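Local coordinates for lipoprotein (PDB 6JF1) that binds L-methionine as the substrate-binding lipoprotein of an ABC importer, probably delivering the amino acid to its membrane transporter, at residues R146-L151 with L179-L184; L159-S162 with L166-V169; A31-S36 with S66-A71; A190-L193 with A198-V201. All blocks are in the same frame, centred on the assembly; numbering follows the deposited sequence.

Interaction 1 of 4, residues R146-L151 with L179-L184. With ZN (zinc ion), chain H; ZN (zinc ion), chain G; MET (methionine), chain B.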
loop_
_atom_site.group_PDB
_atom_site.type_symbol
_atom_site.label_atom_id
_atom_site.label_comp_id
_atom_site.label_asym_id
_atom_site.label_seq_id
_atom_site.Cartn_x
_atom_site.Cartn_y
_atom_site.Cartn_z
ATOM N N ARG A 146 8.936 7.946 -0.060
ATOM C CA ARG A 146 9.416 6.611 0.250
ATOM C C ARG A 146 10.219 6.062 -0.932
ATOM O O ARG A 146 11.287 5.481 -0.732
ATOM C CB ARG A 146 8.189 5.716 0.462
ATOM C CG ARG A 146 8.522 4.368 1.079
ATOM C CD ARG A 146 7.248 3.555 1.089
ATOM N NE ARG A 146 7.396 2.328 1.877
ATOM C CZ ARG A 146 6.403 1.450 2.021
ATOM N NH1 ARG A 146 5.244 1.671 1.414
ATOM N NH2 ARG A 146 6.584 0.364 2.755
ATOM N N ALA A 147 9.701 6.236 -2.158
ATOM C CA ALA A 147 10.365 5.746 -3.325
ATOM C C ALA A 147 11.721 6.466 -3.505
ATOM O O ALA A 147 12.698 5.854 -3.902
ATOM C CB ALA A 147 9.462 5.959 -4.521
ATOM N N LEU A 148 11.747 7.776 -3.283
ATOM C CA LEU A 148 12.964 8.573 -3.474
ATOM C C LEU A 148 14.044 8.189 -2.454
ATOM O O LEU A 148 15.233 8.048 -2.820
ATOM C CB LEU A 148 12.610 10.061 -3.385
ATOM C CG LEU A 148 11.807 10.557 -4.583
ATOM C CD1 LEU A 148 11.324 11.976 -4.364
ATOM C CD2 LEU A 148 12.633 10.448 -5.855
ATOM N N TYR A 149 13.661 8.023 -1.186
ATOM C CA TYR A 149 14.665 7.538 -0.247
ATOM C C TYR A 149 15.180 6.146 -0.655
ATOM O O TYR A 149 16.349 5.828 -0.425
ATOM C CB TYR A 149 14.121 7.543 1.178
ATOM C CG TYR A 149 14.103 8.903 1.819
ATOM C CD1 TYR A 149 15.288 9.506 2.242
ATOM C CD2 TYR A 149 12.908 9.572 2.056
ATOM C CE1 TYR A 149 15.289 10.747 2.869
ATOM C CE2 TYR A 149 12.893 10.816 2.668
ATOM C CZ TYR A 149 14.086 11.402 3.074
ATOM O OH TYR A 149 14.067 12.605 3.711
ATOM N N LEU A 150 14.303 5.322 -1.222
ATOM C CA LEU A 150 14.663 3.996 -1.734
ATOM C C LEU A 150 15.694 4.123 -2.860
ATOM O O LEU A 150 16.681 3.362 -2.908
ATOM C CB LEU A 150 13.426 3.267 -2.279
ATOM C CG LEU A 150 13.699 1.814 -2.682
ATOM C CD1 LEU A 150 13.652 0.924 -1.459
ATOM C CD2 LEU A 150 12.731 1.302 -3.724
ATOM N N LEU A 151 15.443 5.049 -3.784
ATOM C CA LEU A 151 16.350 5.218 -4.900
ATOM C C LEU A 151 17.699 5.715 -4.344
ATOM O O LEU A 151 18.746 5.318 -4.837
ATOM C CB LEU A 151 15.761 6.213 -5.909
ATOM C CG LEU A 151 14.551 5.753 -6.729
ATOM C CD1 LEU A 151 14.314 6.744 -7.881
ATOM C CD2 LEU A 151 14.767 4.335 -7.274
ATOM N N LEU A 179 19.036 10.058 -14.695
ATOM C CA LEU A 179 17.737 9.366 -14.792
ATOM C C LEU A 179 16.574 10.369 -14.812
ATOM O O LEU A 179 16.582 11.370 -14.104
ATOM C CB LEU A 179 17.636 8.414 -13.603
ATOM C CG LEU A 179 18.792 7.425 -13.494
ATOM C CD1 LEU A 179 18.744 6.666 -12.170
ATOM C CD2 LEU A 179 18.741 6.448 -14.656
ATOM N N LYS A 180 15.592 10.108 -15.662
ATOM C CA LYS A 180 14.333 10.805 -15.625
ATOM C C LYS A 180 13.466 10.116 -14.559
ATOM O O LYS A 180 13.301 8.909 -14.602
ATOM C CB LYS A 180 13.650 10.731 -16.997
ATOM C CG LYS A 180 12.375 11.558 -17.106
ATOM C CD LYS A 180 11.618 11.342 -18.419
ATOM N N ILE A 181 13.047 10.883 -13.559
ATOM C CA ILE A 181 12.191 10.378 -12.504
ATOM C C ILE A 181 10.771 10.862 -12.801
ATOM O O ILE A 181 10.495 12.050 -12.802
ATOM C CB ILE A 181 12.671 10.773 -11.087
ATOM C CG1 ILE A 181 14.173 10.540 -10.867
ATOM C CG2 ILE A 181 11.827 10.063 -10.025
ATOM C CD1 ILE A 181 14.650 9.101 -10.958
ATOM N N THR A 182 9.896 9.916 -13.095
ATOM C CA THR A 182 8.566 10.231 -13.548
ATOM C C THR A 182 7.569 9.763 -12.484
ATOM O O THR A 182 7.482 8.563 -12.195
ATOM C CB THR A 182 8.326 9.521 -14.887
ATOM O OG1 THR A 182 9.176 10.187 -15.821
ATOM C CG2 THR A 182 6.890 9.548 -15.364
ATOM N N GLU A 183 6.811 10.700 -11.920
ATOM C CA GLU A 183 5.884 10.297 -10.885
ATOM C C GLU A 183 4.530 9.981 -11.533
ATOM O O GLU A 183 4.035 10.698 -12.420
ATOM C CB GLU A 183 5.890 11.299 -9.730
ATOM C CG GLU A 183 5.425 12.678 -10.116
ATOM C CD GLU A 183 5.261 13.512 -8.868
ATOM O OE1 GLU A 183 4.143 13.459 -8.305
ATOM O OE2 GLU A 183 6.257 14.145 -8.423
ATOM N N LEU A 184 3.983 8.847 -11.158
ATOM C CA LEU A 184 2.693 8.421 -11.683
ATOM C C LEU A 184 1.776 8.106 -10.497
ATOM O O LEU A 184 2.250 7.939 -9.362
ATOM C CB LEU A 184 2.882 7.146 -12.513
ATOM C CG LEU A 184 3.818 7.219 -13.723
ATOM C CD1 LEU A 184 4.029 5.820 -14.326
ATOM C CD2 LEU A 184 3.260 8.174 -14.786
HETATM ZN ZN ZN H . 6.454 15.167 -6.726
HETATM ZN ZN ZN G . 3.703 14.008 -6.191
HETATM N N MET B . -0.168 -1.383 1.266
HETATM C CA MET B . 0.590 -0.142 0.846
HETATM C C MET B . 2.030 -0.279 1.343
HETATM O O MET B . 2.975 0.085 0.616
HETATM C CB MET B . -0.032 1.119 1.466
HETATM C CG MET B . 0.442 2.419 0.779
HETATM S SD MET B . -0.325 3.873 1.550
HETATM C CE MET B . -1.933 3.895 0.741
HETATM O OXT MET B . 2.240 -0.820 2.467
HETATM O O HOH W 1 5.008 16.000 -5.717
HETATM O O HOH W 2 3.821 14.643 -4.288
#

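Interaction 2 of 4, residues L159-S162 with L166-V169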
loop_
_atom_site.group_PDB
_atom_site.type_symbol
_atom_site.label_atom_id
_atom_site.label_comp_id
_atom_site.label_asym_id
_atom_site.label_seq_id
_atom_site.Cartn_x
_atom_site.Cartn_y
_atom_site.Cartn_z
ATOM N N LEU A 159 19.674 12.987 -2.035
ATOM C CA LEU A 159 18.633 13.928 -1.762
ATOM C C LEU A 159 19.194 15.026 -0.849
ATOM O O LEU A 159 20.159 14.772 -0.145
ATOM C CB LEU A 159 17.502 13.173 -1.047
ATOM C CG LEU A 159 16.792 12.083 -1.843
ATOM C CD1 LEU A 159 15.815 11.335 -0.930
ATOM C CD2 LEU A 159 16.058 12.669 -3.060
ATOM N N ASP A 160 18.557 16.200 -0.820
ATOM C CA ASP A 160 18.989 17.312 0.035
ATOM C C ASP A 160 18.084 17.434 1.258
ATOM O O ASP A 160 18.042 18.477 1.905
ATOM C CB ASP A 160 19.103 18.636 -0.729
ATOM C CG ASP A 160 17.810 19.135 -1.356
ATOM O OD1 ASP A 160 16.753 18.567 -1.059
ATOM O OD2 ASP A 160 17.871 20.137 -2.108
ATOM N N VAL A 161 17.312 16.391 1.527
ATOM C CA VAL A 161 16.545 16.319 2.747
ATOM C C VAL A 161 16.876 14.982 3.405
ATOM O O VAL A 161 17.327 14.058 2.752
ATOM C CB VAL A 161 15.037 16.399 2.464
ATOM C CG1 VAL A 161 14.622 17.802 2.057
ATOM C CG2 VAL A 161 14.615 15.356 1.428
ATOM N N SER A 162 16.599 14.875 4.680
ATOM C CA SER A 162 16.794 13.609 5.325
ATOM C C SER A 162 15.926 13.581 6.566
ATOM O O SER A 162 15.160 14.513 6.826
ATOM C CB SER A 162 18.236 13.405 5.682
ATOM O OG SER A 162 18.633 14.416 6.588
ATOM N N LEU A 166 9.766 14.897 4.133
ATOM C CA LEU A 166 9.243 14.282 2.908
ATOM C C LEU A 166 10.123 14.703 1.742
ATOM O O LEU A 166 10.302 15.891 1.557
ATOM C CB LEU A 166 7.812 14.754 2.638
ATOM C CG LEU A 166 6.725 14.058 3.453
ATOM C CD1 LEU A 166 5.363 14.652 3.132
ATOM C CD2 LEU A 166 6.725 12.551 3.213
ATOM N N ALA A 167 10.641 13.741 0.967
ATOM C CA ALA A 167 11.369 14.082 -0.261
ATOM C C ALA A 167 10.388 14.199 -1.441
ATOM O O ALA A 167 9.419 13.428 -1.559
ATOM C CB ALA A 167 12.471 13.084 -0.539
ATOM N N THR A 168 10.644 15.177 -2.302
ATOM C CA THR A 168 9.988 15.272 -3.587
ATOM C C THR A 168 11.086 15.225 -4.648
ATOM O O THR A 168 12.291 15.263 -4.342
ATOM C CB THR A 168 9.184 16.574 -3.737
ATOM O OG1 THR A 168 10.096 17.634 -4.025
ATOM C CG2 THR A 168 8.324 16.920 -2.541
ATOM N N VAL A 169 10.667 15.140 -5.887
ATOM C CA VAL A 169 11.623 15.086 -6.989
ATOM C C VAL A 169 12.507 16.353 -7.012
ATOM O O VAL A 169 13.693 16.279 -7.357
ATOM C CB VAL A 169 10.909 14.816 -8.333
ATOM C CG1 VAL A 169 11.884 14.775 -9.494
ATOM C CG2 VAL A 169 10.113 13.520 -8.297
#

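Interaction 3 of 4, residues A31-S36 with S66-A71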
loop_
_atom_site.group_PDB
_atom_site.type_symbol
_atom_site.label_atom_id
_atom_site.label_comp_id
_atom_site.label_asym_id
_atom_site.label_seq_id
_atom_site.Cartn_x
_atom_site.Cartn_y
_atom_site.Cartn_z
ATOM N N ALA A 31 -13.850 -0.215 3.224
ATOM C CA ALA A 31 -13.198 0.178 1.955
ATOM C C ALA A 31 -11.760 -0.337 1.906
ATOM O O ALA A 31 -10.975 -0.215 2.866
ATOM C CB ALA A 31 -13.248 1.676 1.720
ATOM N N THR A 32 -11.420 -0.900 0.758
ATOM C CA THR A 32 -10.088 -1.357 0.453
ATOM C C THR A 32 -9.707 -0.835 -0.941
ATOM O O THR A 32 -10.491 -0.115 -1.610
ATOM C CB THR A 32 -9.974 -2.890 0.496
ATOM O OG1 THR A 32 -10.727 -3.426 -0.601
ATOM C CG2 THR A 32 -10.453 -3.531 1.785
ATOM N N VAL A 33 -8.480 -1.198 -1.335
ATOM C CA VAL A 33 -8.045 -1.135 -2.685
ATOM C C VAL A 33 -7.894 -2.579 -3.208
ATOM O O VAL A 33 -7.269 -3.467 -2.553
ATOM C CB VAL A 33 -6.746 -0.289 -2.767
ATOM C CG1 VAL A 33 -6.177 -0.263 -4.190
ATOM C CG2 VAL A 33 -7.044 1.152 -2.329
ATOM N N ASN A 34 -8.418 -2.825 -4.400
ATOM C CA ASN A 34 -8.462 -4.192 -5.009
ATOM C C ASN A 34 -7.048 -4.780 -5.149
ATOM O O ASN A 34 -6.107 -4.082 -5.511
ATOM C CB ASN A 34 -9.241 -4.222 -6.330
ATOM C CG ASN A 34 -8.783 -3.243 -7.407
ATOM O OD1 ASN A 34 -7.685 -2.677 -7.379
ATOM N ND2 ASN A 34 -9.630 -3.053 -8.401
ATOM N N ARG A 35 -6.911 -6.066 -4.815
ATOM C CA ARG A 35 -5.660 -6.811 -5.009
ATOM C C ARG A 35 -5.988 -8.142 -5.706
ATOM O O ARG A 35 -7.097 -8.588 -5.661
ATOM C CB ARG A 35 -4.950 -7.067 -3.669
ATOM C CG ARG A 35 -4.595 -5.777 -2.944
ATOM C CD ARG A 35 -3.859 -6.030 -1.658
ATOM N NE ARG A 35 -2.611 -6.782 -1.832
ATOM C CZ ARG A 35 -1.825 -7.126 -0.808
ATOM N NH1 ARG A 35 -2.149 -6.756 0.425
ATOM N NH2 ARG A 35 -0.718 -7.818 -1.023
ATOM N N SER A 36 -5.004 -8.743 -6.347
ATOM C CA SER A 36 -5.200 -9.900 -7.240
ATOM C C SER A 36 -4.802 -11.218 -6.572
ATOM O O SER A 36 -4.192 -11.254 -5.518
ATOM C CB SER A 36 -4.386 -9.702 -8.498
ATOM O OG SER A 36 -4.960 -8.649 -9.248
ATOM N N SER A 66 -6.583 7.280 -3.641
ATOM C CA SER A 66 -7.237 8.580 -3.355
ATOM C C SER A 66 -8.614 8.460 -2.682
ATOM O O SER A 66 -9.058 9.450 -2.126
ATOM C CB SER A 66 -7.350 9.446 -4.590
ATOM O OG SER A 66 -8.295 8.849 -5.453
ATOM N N GLN A 67 -9.300 7.305 -2.711
ATOM C CA GLN A 67 -10.755 7.278 -2.431
ATOM C C GLN A 67 -11.108 6.720 -1.046
ATOM O O GLN A 67 -12.070 7.191 -0.492
ATOM C CB GLN A 67 -11.537 6.470 -3.471
ATOM C CG GLN A 67 -11.406 7.004 -4.895
ATOM C CD GLN A 67 -12.046 8.362 -5.031
ATOM O OE1 GLN A 67 -13.231 8.543 -4.756
ATOM N NE2 GLN A 67 -11.251 9.339 -5.444
ATOM N N PRO A 68 -10.406 5.674 -0.521
ATOM C CA PRO A 68 -11.004 5.020 0.709
ATOM C C PRO A 68 -11.187 5.892 1.967
ATOM O O PRO A 68 -12.144 5.673 2.754
ATOM C CB PRO A 68 -10.105 3.807 0.998
ATOM C CG PRO A 68 -9.563 3.437 -0.382
ATOM C CD PRO A 68 -9.407 4.763 -1.111
ATOM N N ASN A 69 -10.275 6.825 2.194
ATOM C CA ASN A 69 -10.313 7.676 3.387
ATOM C C ASN A 69 -11.516 8.616 3.257
ATOM O O ASN A 69 -12.239 8.845 4.222
ATOM C CB ASN A 69 -9.021 8.511 3.527
ATOM C CG ASN A 69 -7.947 7.761 4.285
ATOM O OD1 ASN A 69 -8.248 6.861 5.048
ATOM N ND2 ASN A 69 -6.695 8.065 4.025
ATOM N N LYS A 70 -11.702 9.156 2.050
ATOM C CA LYS A 70 -12.894 9.992 1.755
ATOM C C LYS A 70 -14.181 9.198 2.019
ATOM O O LYS A 70 -15.110 9.725 2.616
ATOM C CB LYS A 70 -12.880 10.516 0.316
ATOM C CG LYS A 70 -14.060 11.412 -0.051
ATOM C CD LYS A 70 -13.774 12.394 -1.173
ATOM C CE LYS A 70 -13.612 11.691 -2.506
ATOM N N ALA A 71 -14.260 7.955 1.539
ATOM C CA ALA A 71 -15.447 7.089 1.803
ATOM C C ALA A 71 -15.708 6.957 3.306
ATOM O O ALA A 71 -16.876 6.950 3.761
ATOM C CB ALA A 71 -15.262 5.732 1.181
#

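Interaction 4 of 4, residues A190-L193 with A198-V201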
loop_
_atom_site.group_PDB
_atom_site.type_symbol
_atom_site.label_atom_id
_atom_site.label_comp_id
_atom_site.label_asym_id
_atom_site.label_seq_id
_atom_site.Cartn_x
_atom_site.Cartn_y
_atom_site.Cartn_z
ATOM N N ALA A 190 3.263 -0.116 -11.667
ATOM C CA ALA A 190 3.564 -1.471 -12.103
ATOM C C ALA A 190 3.202 -1.635 -13.583
ATOM O O ALA A 190 3.890 -2.336 -14.298
ATOM C CB ALA A 190 2.784 -2.461 -11.296
ATOM N N ARG A 191 2.128 -0.995 -14.023
ATOM C CA ARG A 191 1.722 -1.083 -15.430
ATOM C C ARG A 191 2.737 -0.363 -16.329
ATOM O O ARG A 191 2.814 -0.631 -17.529
ATOM C CB ARG A 191 0.322 -0.491 -15.595
ATOM C CG ARG A 191 -0.750 -1.424 -15.043
ATOM C CD ARG A 191 -2.147 -0.956 -15.346
ATOM N NE ARG A 191 -3.155 -1.924 -14.925
ATOM C CZ ARG A 191 -4.462 -1.668 -15.045
ATOM N NH1 ARG A 191 -4.827 -0.532 -15.619
ATOM N NH2 ARG A 191 -5.386 -2.513 -14.599
ATOM N N SER A 192 3.527 0.542 -15.760
ATOM C CA SER A 192 4.446 1.359 -16.583
ATOM C C SER A 192 5.698 0.548 -16.944
ATOM O O SER A 192 6.496 0.994 -17.736
ATOM C CB SER A 192 4.815 2.637 -15.868
ATOM O OG SER A 192 5.764 2.372 -14.822
ATOM N N LEU A 193 5.862 -0.642 -16.375
ATOM C CA LEU A 193 7.131 -1.377 -16.451
ATOM C C LEU A 193 7.408 -1.900 -17.871
ATOM O O LEU A 193 8.540 -2.206 -18.236
ATOM C CB LEU A 193 7.076 -2.530 -15.451
ATOM C CG LEU A 193 7.375 -2.121 -14.011
ATOM C CD1 LEU A 193 7.087 -3.273 -13.073
ATOM C CD2 LEU A 193 8.819 -1.659 -13.878
ATOM N N ALA A 198 12.840 1.083 -14.848
ATOM C CA ALA A 198 12.536 0.542 -13.522
ATOM C C ALA A 198 11.351 1.335 -12.953
ATOM O O ALA A 198 11.057 2.420 -13.457
ATOM C CB ALA A 198 13.751 0.608 -12.606
ATOM N N ALA A 199 10.692 0.782 -11.928
ATOM C CA ALA A 199 9.534 1.450 -11.218
ATOM C C ALA A 199 9.536 1.044 -9.745
ATOM O O ALA A 199 9.837 -0.120 -9.406
ATOM C CB ALA A 199 8.186 1.089 -11.855
ATOM N N VAL A 200 9.189 1.988 -8.885
ATOM C CA VAL A 200 8.890 1.645 -7.490
ATOM C C VAL A 200 7.394 1.332 -7.396
ATOM O O VAL A 200 6.531 2.129 -7.870
ATOM C CB VAL A 200 9.354 2.737 -6.511
ATOM C CG1 VAL A 200 9.016 2.392 -5.053
ATOM C CG2 VAL A 200 10.856 2.987 -6.680
ATOM N N VAL A 201 7.111 0.143 -6.833
ATOM C CA VAL A 201 5.751 -0.379 -6.846
ATOM C C VAL A 201 5.322 -0.853 -5.448
ATOM O O VAL A 201 5.931 -1.766 -4.875
ATOM C CB VAL A 201 5.613 -1.529 -7.848
ATOM C CG1 VAL A 201 4.160 -1.981 -7.878
ATOM C CG2 VAL A 201 6.118 -1.124 -9.240
#

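Interaction 1 of 4, residues R146-L151 with L179-L184
Leu151 and Ile181 reach toward each other tip to tip, with Leu151 CD1 3.9 Å from Ile181 CD1. Leu148 adds a looser contact, its CD2 lying 4.3 Å from Ile181 CG2, so one isoleucine meets two leucines three residues apart on the helix. The first torsion of Ile181 (chi1 -47°) sets CG1 beside its backbone N and the second turns CD1 to Leu151, while CG2, anti to that N, is the branch nearest Leu148. This small apolar contact joins the helix to the strand through side chains alone.

In the fold it closes a beta-alpha-beta crossover: strand 134-138 leads into helix 141-153, and the chain returns as strand 180-184, parallel to and paired with the first strand.

Glu183 bridges two zinc ions, OE2 binding one at 2.0 Å and OE1 the other at 2.2 Å, and one water is bound to both metals. Glu144 and the backbone oxygen of Asn139 help complete this site, tying the strand to the start of the helix.

On the ligand side of the helix, the extended side chain of Arg146 sends NH1 to the O atom of the bound methionine at 2.9 Å, with an N-H...O angle of 146°. The ligand carboxylate carbon lies at the guanidinium edge, in its plane. A salt bridge from NE to Glu220 and a cation-pi contact with Trp229 help fix the group.

Interaction 2 of 4, residues L159-S162 with L166-V169
Ala167 CB is wedged between two side chains of the facing segment, Val161 and Leu159. Its methyl lies 3.7 Å from Val161 CG2 and 3.8 Å from Leu159 CD1, normal van der Waals contact on both counts. Val161 holds CG2 between its own backbone N and carbonyl carbon (chi1 -73° for CG1), which turns that methyl across the gap onto Ala167, where it also touches Ala167 CA at 3.9 Å. Leu159 comes to the same alanine with its CG anti to the carbonyl carbon (chi1 -64°). The close packing is therefore a cluster of three apolar side chains, and the backbones stay apart, with the CA atoms of Val161 and Ala167 separated by 6.4 Å.

Around this cluster the contact is much looser. Leu166 turns its side chain away and contributes its backbone, its O lying 4.3 Å from Val161 CG2. Asp160, Ser162 and Leu166 are exposed, whereas Ala167 is buried.

Leu159 ends strand 158-159, and the rest of both segments lies in the loop that leads to its antiparallel partner 172-174. The Asn171 amide spans the two segments, bonding to Asp160 OD1 and to Thr168 N. Helix 141-153 packs against both segments: Ser145 OG bonds to Ala167 N, Gln152 OE1 to Leu159 N, and Tyr149 packs on both Leu159 and Val161.

Interaction 3 of 4, residues A31-S36 with S66-A71
With CG1 anti to the backbone N (chi1 176°), Val33 has CG2 beside that N and anti to the carbonyl carbon, and from there this methyl meets the ring of Pro68, 3.9 Å from CG. The two side chains cross at about a right angle. The proline ring presents a second atom to the strand: CB packs 3.9 Å from Ala31 CB. Its CG also rests 3.9 Å from Thr32 O, so three successive strand residues line the approach to one proline. Thr32 contributes only this backbone oxygen; its side chain leaves the backbone away from the proline and touches Glu61, a zinc ligand.

Strand 27-33 runs between the parallel strands 56-62 and 79-84 of the larger sheet. Helix 68-73 belongs to the beta-alpha-beta crossover joining those two neighbours and passes over the strand between them. Phe62 and Phe82, one from each flanking strand, pack on Pro68 as well.

Gln67 folds its side chain back on Ser66: NE2 donates to OG at 3.0 Å with an N-H...O angle of 162°, the acceptor lying close to the amide plane. Ser66 OG is also bonded to Asp64. Ala71 N bonds to Gln67 O. Asn69 is hydrogen-bonded through OD1 to Asn80 and through ND2 to Gln83, a residue of the methionine pocket.

Interaction 4 of 4, residues A190-L193 with A198-V201
Leu193 lays CD2 over the methyl of Ala199, and the 3.5 Å between CD2 and Ala199 CB is tighter than usual van der Waals contact. The same methyl reaches the strand backbone, 3.6 Å from Ala199 N, so the leucine covers both the side chain and the adjoining peptide. With CG anti to the carbonyl carbon (chi1 -81°), the branch swings over to the strand, although the bond to CB does not itself point at it.

A second apolar pair forms at the far end of the contact. Ala190 CB touches Val201 CG1 at 3.7 Å, while the other methyl of the valine, CG2, lies 3.9 Å from Ala190 CA. Val201 thus straddles the alanine, one branch on its methyl and one against its backbone. Ser192 OG approaches the Ala199 methyl from another side than Leu193, 4.0 Å from CB; this hydroxyl is hydrogen-bonded to Thr189 O, which leaves the contact with the alanine one of plain packing. The turn itself has helical backbone angles and one weak bond, from Leu193 N to Ala190 O.

Strand 198-201 belongs to the mixed sheet of one lobe of the binding protein, and its alternation gives it two different faces. Ala199 and Val201 point to the 190-193 turn, whereas Val200 points the other way, onto Ala147 and Leu150 of helix 141-153. The strand pairs with 134-138 in parallel and with 111-117 antiparallel, and the turn is tied to the latter by a backbone bond between Leu193 and Leu116.

Overall arrangement
Along the chain interaction 3 comes first, interaction 2 is nested within the loop closed by interaction 1, and interaction 4 follows. Interactions 1, 2 and 4 share one lobe. The centres of 1 and 2 are about 10 Å apart and those of 1 and 4 about 11 Å apart; both pairs touch, and strands 180-184 and 198-201 belong to the same sheet. Helix 141-153 links all three. Interaction 3 lies in the other sheet, its centre about 20 to 27 Å from those of the others. Methionine sits between the two lobes, as in other substrate-binding proteins of ABC importers, and pocket residues are drawn from both.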